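Long-range contact in transcriptional regulator, IclR family (Alicyclobacillus acidocaldarius subsp. acidocaldarius, PDB 5TJJ), which probably binds DNA as a transcription factor of the IclR family, with a helix-turn-helix domain and a C-terminal domain of the GAF clan: residues G166-E178 against A194-A206. Sequence-based numbering, arbitrary orientation.
Sequences GLKAYTPNSITDE and AVSHGELWPGISA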
loop_
_atom_site.group_PDB
_atom_site.type_symbol
_atom_site.label_atom_id
_atom_site.label_comp_id
_atom_site.label_asym_id
_atom_site.label_seq_id
_atom_site.Cartn_x
_atom_site.Cartn_y
_atom_site.Cartn_z
ATOM N N GLY A 166 20.675 -31.967 12.347
ATOM C CA GLY A 166 19.874 -32.898 13.129
ATOM C C GLY A 166 18.427 -32.458 13.266
ATOM O O GLY A 166 18.123 -31.369 13.797
ATOM N N LEU A 167 17.548 -33.315 12.752
ATOM C CA LEU A 167 16.111 -33.204 12.936
ATOM C C LEU A 167 15.720 -33.832 14.274
ATOM O O LEU A 167 15.974 -35.018 14.510
ATOM C CB LEU A 167 15.391 -33.910 11.795
ATOM C CG LEU A 167 15.623 -33.231 10.455
ATOM C CD1 LEU A 167 15.039 -34.047 9.316
ATOM C CD2 LEU A 167 15.020 -31.842 10.468
ATOM N N LYS A 168 15.121 -33.022 15.144
ATOM C CA LYS A 168 14.808 -33.440 16.508
ATOM C C LYS A 168 13.463 -34.151 16.536
ATOM O O LYS A 168 12.465 -33.623 16.031
ATOM C CB LYS A 168 14.782 -32.231 17.436
ATOM C CG LYS A 168 14.948 -32.594 18.895
ATOM C CD LYS A 168 13.977 -31.827 19.771
ATOM C CE LYS A 168 14.269 -32.070 21.247
ATOM N NZ LYS A 168 13.190 -31.469 22.075
ATOM N N ALA A 169 13.444 -35.341 17.131
ATOM C CA ALA A 169 12.257 -36.205 17.161
ATOM C C ALA A 169 11.324 -35.857 18.328
ATOM O O ALA A 169 11.558 -36.303 19.455
ATOM C CB ALA A 169 12.685 -37.672 17.242
ATOM N N TYR A 170 10.265 -35.084 18.061
ATOM C CA TYR A 170 9.283 -34.730 19.110
ATOM C C TYR A 170 8.345 -35.873 19.473
ATOM O O TYR A 170 7.960 -36.011 20.633
ATOM C CB TYR A 170 8.465 -33.509 18.724
ATOM C CG TYR A 170 9.285 -32.254 18.656
ATOM C CD1 TYR A 170 9.576 -31.521 19.807
ATOM C CD2 TYR A 170 9.782 -31.791 17.430
ATOM C CE1 TYR A 170 10.339 -30.365 19.740
ATOM C CE2 TYR A 170 10.543 -30.637 17.343
ATOM C CZ TYR A 170 10.821 -29.925 18.494
ATOM O OH TYR A 170 11.583 -28.787 18.387
ATOM N N THR A 171 7.968 -36.683 18.495
ATOM C CA THR A 171 7.038 -37.792 18.727
ATOM C C THR A 171 7.520 -39.017 17.963
ATOM O O THR A 171 8.518 -38.931 17.262
ATOM C CB THR A 171 5.614 -37.434 18.238
ATOM O OG1 THR A 171 5.588 -37.453 16.805
ATOM C CG2 THR A 171 5.155 -36.047 18.733
ATOM N N PRO A 172 6.823 -40.164 18.098
ATOM C CA PRO A 172 7.119 -41.329 17.236
ATOM C C PRO A 172 6.821 -41.161 15.736
ATOM O O PRO A 172 7.285 -41.993 14.937
ATOM C CB PRO A 172 6.222 -42.431 17.812
ATOM C CG PRO A 172 6.045 -42.049 19.239
ATOM C CD PRO A 172 5.956 -40.551 19.231
ATOM N N ASN A 173 6.038 -40.137 15.369
ATOM C CA ASN A 173 5.710 -39.852 13.967
ATOM C C ASN A 173 6.554 -38.753 13.369
ATOM O O ASN A 173 6.370 -38.441 12.198
ATOM C CB ASN A 173 4.251 -39.416 13.817
ATOM C CG ASN A 173 3.275 -40.378 14.456
ATOM O OD1 ASN A 173 3.606 -41.515 14.732
ATOM N ND2 ASN A 173 2.046 -39.909 14.689
ATOM N N SER A 174 7.433 -38.133 14.154
ATOM C CA SER A 174 8.408 -37.182 13.622
ATOM C C SER A 174 9.249 -37.802 12.514
ATOM O O SER A 174 9.613 -38.978 12.560
ATOM C CB SER A 174 9.343 -36.642 14.707
ATOM O OG SER A 174 8.744 -35.575 15.403
ATOM N N ILE A 175 9.536 -36.987 11.510
ATOM C CA ILE A 175 10.354 -37.397 10.399
ATOM C C ILE A 175 11.746 -36.984 10.807
ATOM O O ILE A 175 12.025 -35.797 10.994
ATOM C CB ILE A 175 9.974 -36.702 9.070
ATOM C CG1 ILE A 175 8.447 -36.673 8.839
ATOM C CG2 ILE A 175 10.682 -37.403 7.916
ATOM C CD1 ILE A 175 7.724 -38.000 9.003
ATOM N N THR A 176 12.573 -37.993 11.011
ATOM C CA THR A 176 14.007 -37.856 11.231
ATOM C C THR A 176 14.887 -38.552 10.172
ATOM O O THR A 176 16.095 -38.354 10.178
ATOM C CB THR A 176 14.358 -38.445 12.610
ATOM O OG1 THR A 176 13.870 -39.793 12.704
ATOM C CG2 THR A 176 13.712 -37.604 13.702
ATOM N N ASP A 177 14.298 -39.381 9.303
ATOM C CA ASP A 177 14.996 -39.974 8.159
ATOM C C ASP A 177 15.290 -38.911 7.092
ATOM O O ASP A 177 14.362 -38.385 6.474
ATOM C CB ASP A 177 14.134 -41.096 7.559
ATOM C CG ASP A 177 14.793 -41.810 6.372
ATOM O OD1 ASP A 177 16.010 -41.632 6.104
ATOM O OD2 ASP A 177 14.071 -42.579 5.702
ATOM N N GLU A 178 16.576 -38.637 6.858
ATOM C CA GLU A 178 17.006 -37.587 5.930
ATOM C C GLU A 178 16.517 -37.760 4.500
ATOM O O GLU A 178 16.069 -36.789 3.885
ATOM C CB GLU A 178 18.522 -37.451 5.939
ATOM C CG GLU A 178 19.072 -36.920 7.257
ATOM C CD GLU A 178 20.410 -37.543 7.608
ATOM O OE1 GLU A 178 20.459 -38.288 8.624
ATOM O OE2 GLU A 178 21.397 -37.308 6.855
ATOM N N ALA A 194 1.611 -28.777 2.466
ATOM C CA ALA A 194 2.164 -29.895 3.290
ATOM C C ALA A 194 1.140 -30.396 4.266
ATOM O O ALA A 194 0.223 -29.674 4.601
ATOM C CB ALA A 194 3.413 -29.473 4.054
ATOM N N VAL A 195 1.287 -31.640 4.704
ATOM C CA VAL A 195 0.397 -32.236 5.685
ATOM C C VAL A 195 1.260 -32.993 6.671
ATOM O O VAL A 195 2.163 -33.689 6.272
ATOM C CB VAL A 195 -0.625 -33.196 5.041
ATOM C CG1 VAL A 195 -1.551 -33.821 6.085
ATOM C CG2 VAL A 195 -1.452 -32.467 3.989
ATOM N N SER A 196 0.974 -32.857 7.956
ATOM C CA SER A 196 1.683 -33.588 8.981
ATOM C C SER A 196 0.659 -34.177 9.922
ATOM O O SER A 196 -0.373 -33.549 10.177
ATOM C CB SER A 196 2.651 -32.672 9.732
ATOM O OG SER A 196 1.997 -31.684 10.503
ATOM N N HIS A 197 0.942 -35.384 10.419
ATOM C CA HIS A 197 0.058 -36.113 11.346
ATOM C C HIS A 197 0.833 -36.467 12.608
ATOM O O HIS A 197 1.568 -37.447 12.667
ATOM C CB HIS A 197 -0.491 -37.399 10.708
ATOM C CG HIS A 197 -1.352 -37.166 9.501
ATOM N ND1 HIS A 197 -2.527 -36.443 9.548
ATOM C CD2 HIS A 197 -1.214 -37.582 8.217
ATOM C CE1 HIS A 197 -3.066 -36.412 8.345
ATOM N NE2 HIS A 197 -2.294 -37.100 7.520
ATOM N N GLY A 198 0.662 -35.649 13.623
ATOM C CA GLY A 198 1.275 -35.897 14.900
ATOM C C GLY A 198 2.774 -35.751 14.916
ATOM O O GLY A 198 3.429 -36.451 15.666
ATOM N N GLU A 199 3.314 -34.819 14.137
ATOM C CA GLU A 199 4.767 -34.627 14.062
ATOM C C GLU A 199 5.291 -33.744 15.183
ATOM O O GLU A 199 6.384 -33.990 15.669
ATOM C CB GLU A 199 5.195 -34.120 12.690
ATOM C CG GLU A 199 5.105 -35.211 11.623
ATOM C CD GLU A 199 5.417 -34.720 10.209
ATOM O OE1 GLU A 199 6.407 -33.962 10.017
ATOM O OE2 GLU A 199 4.675 -35.098 9.269
ATOM N N LEU A 200 4.523 -32.752 15.622
ATOM C CA LEU A 200 4.856 -32.032 16.870
ATOM C C LEU A 200 4.017 -32.425 18.079
ATOM O O LEU A 200 4.538 -32.486 19.177
ATOM C CB LEU A 200 4.726 -30.523 16.701
ATOM C CG LEU A 200 5.763 -29.847 15.825
ATOM C CD1 LEU A 200 5.474 -28.355 15.856
ATOM C CD2 LEU A 200 7.197 -30.142 16.240
ATOM N N TRP A 201 2.718 -32.640 17.891
ATOM C CA TRP A 201 1.814 -32.924 19.009
ATOM C C TRP A 201 1.076 -34.217 18.749
ATOM O O TRP A 201 0.421 -34.344 17.729
ATOM C CB TRP A 201 0.797 -31.806 19.136
ATOM C CG TRP A 201 1.379 -30.499 19.478
ATOM C CD1 TRP A 201 1.981 -30.170 20.638
ATOM C CD2 TRP A 201 1.393 -29.331 18.666
ATOM N NE1 TRP A 201 2.394 -28.872 20.600
ATOM C CE2 TRP A 201 2.035 -28.326 19.401
ATOM C CE3 TRP A 201 0.931 -29.035 17.381
ATOM C CZ2 TRP A 201 2.214 -27.032 18.914
ATOM C CZ3 TRP A 201 1.119 -27.737 16.879
ATOM C CH2 TRP A 201 1.746 -26.754 17.656
ATOM N N PRO A 202 1.159 -35.182 19.672
ATOM C CA PRO A 202 0.353 -36.384 19.447
ATOM C C PRO A 202 -1.122 -36.006 19.297
ATOM O O PRO A 202 -1.590 -35.127 20.014
ATOM C CB PRO A 202 0.579 -37.215 20.696
ATOM C CG PRO A 202 1.740 -36.614 21.381
ATOM C CD PRO A 202 1.775 -35.173 20.999
ATOM N N GLY A 203 -1.793 -36.601 18.311
ATOM C CA GLY A 203 -3.221 -36.357 18.050
ATOM C C GLY A 203 -3.592 -35.196 17.150
ATOM O O GLY A 203 -4.749 -35.083 16.763
ATOM N N ILE A 204 -2.619 -34.355 16.786
ATOM C CA ILE A 204 -2.884 -33.124 16.055
ATOM C C ILE A 204 -2.344 -33.193 14.623
ATOM O O ILE A 204 -1.179 -33.504 14.405
ATOM C CB ILE A 204 -2.253 -31.928 16.769
ATOM C CG1 ILE A 204 -2.784 -31.821 18.190
ATOM C CG2 ILE A 204 -2.467 -30.620 15.983
ATOM C CD1 ILE A 204 -4.238 -31.465 18.279
ATOM N N SER A 205 -3.208 -32.900 13.657
ATOM C CA SER A 205 -2.777 -32.804 12.271
ATOM C C SER A 205 -2.724 -31.352 11.793
ATOM O O SER A 205 -3.329 -30.458 12.371
ATOM C CB SER A 205 -3.673 -33.638 11.369
ATOM O OG SER A 205 -3.722 -34.987 11.836
ATOM N N ALA A 206 -1.927 -31.142 10.754
ATOM C CA ALA A 206 -1.676 -29.810 10.180
ATOM C C ALA A 206 -1.657 -29.881 8.657
ATOM O O ALA A 206 -1.128 -30.807 8.081
ATOM C CB ALA A 206 -0.381 -29.227 10.712
#
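The side chains of Asn173, Thr171 and Ser174 donate in turn to the consecutive backbone carbonyls of His197, Gly198 and Glu199. Thr171 OG1 donates to Gly198 O over 2.6 Å, in the carbonyl plane at a C=O...donor angle of 158°. With chi1 at 73°, the hydroxyl lies between its own backbone N and carbonyl carbon, where it also accepts from Asn173 N (3.1 Å) in an ST turn. Ser174 OG meets a lone pair of Glu199 O at 2.9 Å, while Tyr170 N and Thr171 N send weak bonds back to that hydroxyl. Asn173 ND2 approaches His197 O from a position tilted 31° out of the carbonyl plane, a longer bond of 3.2 Å. A valine in place of Thr171 would probably leave Gly198 O without this donor and the ST turn without its acceptor.

One apolar contact flanks the polar row: Leu200 CD2 lies 3.3 Å from Tyr170 CD2, oblique to the ring. Other carbons pack against oxygens. The Thr171 CG2 methyl rests near Leu200 O, and the extended Glu199 side chain passes Ile175, whose CG1 methylene is 3.6 Å from Glu199 OE1; the carboxylate forms a salt bridge with Arg148 of helix 144-151.

The arrangement joins the type I beta turn Thr171-Ser174, in the loop between helices 156-164 and 178-191, to the connection between antiparallel strands 194-197 and 204-212, at the edge of the six-stranded sheet of the IclR C-terminal, GAF-like domain.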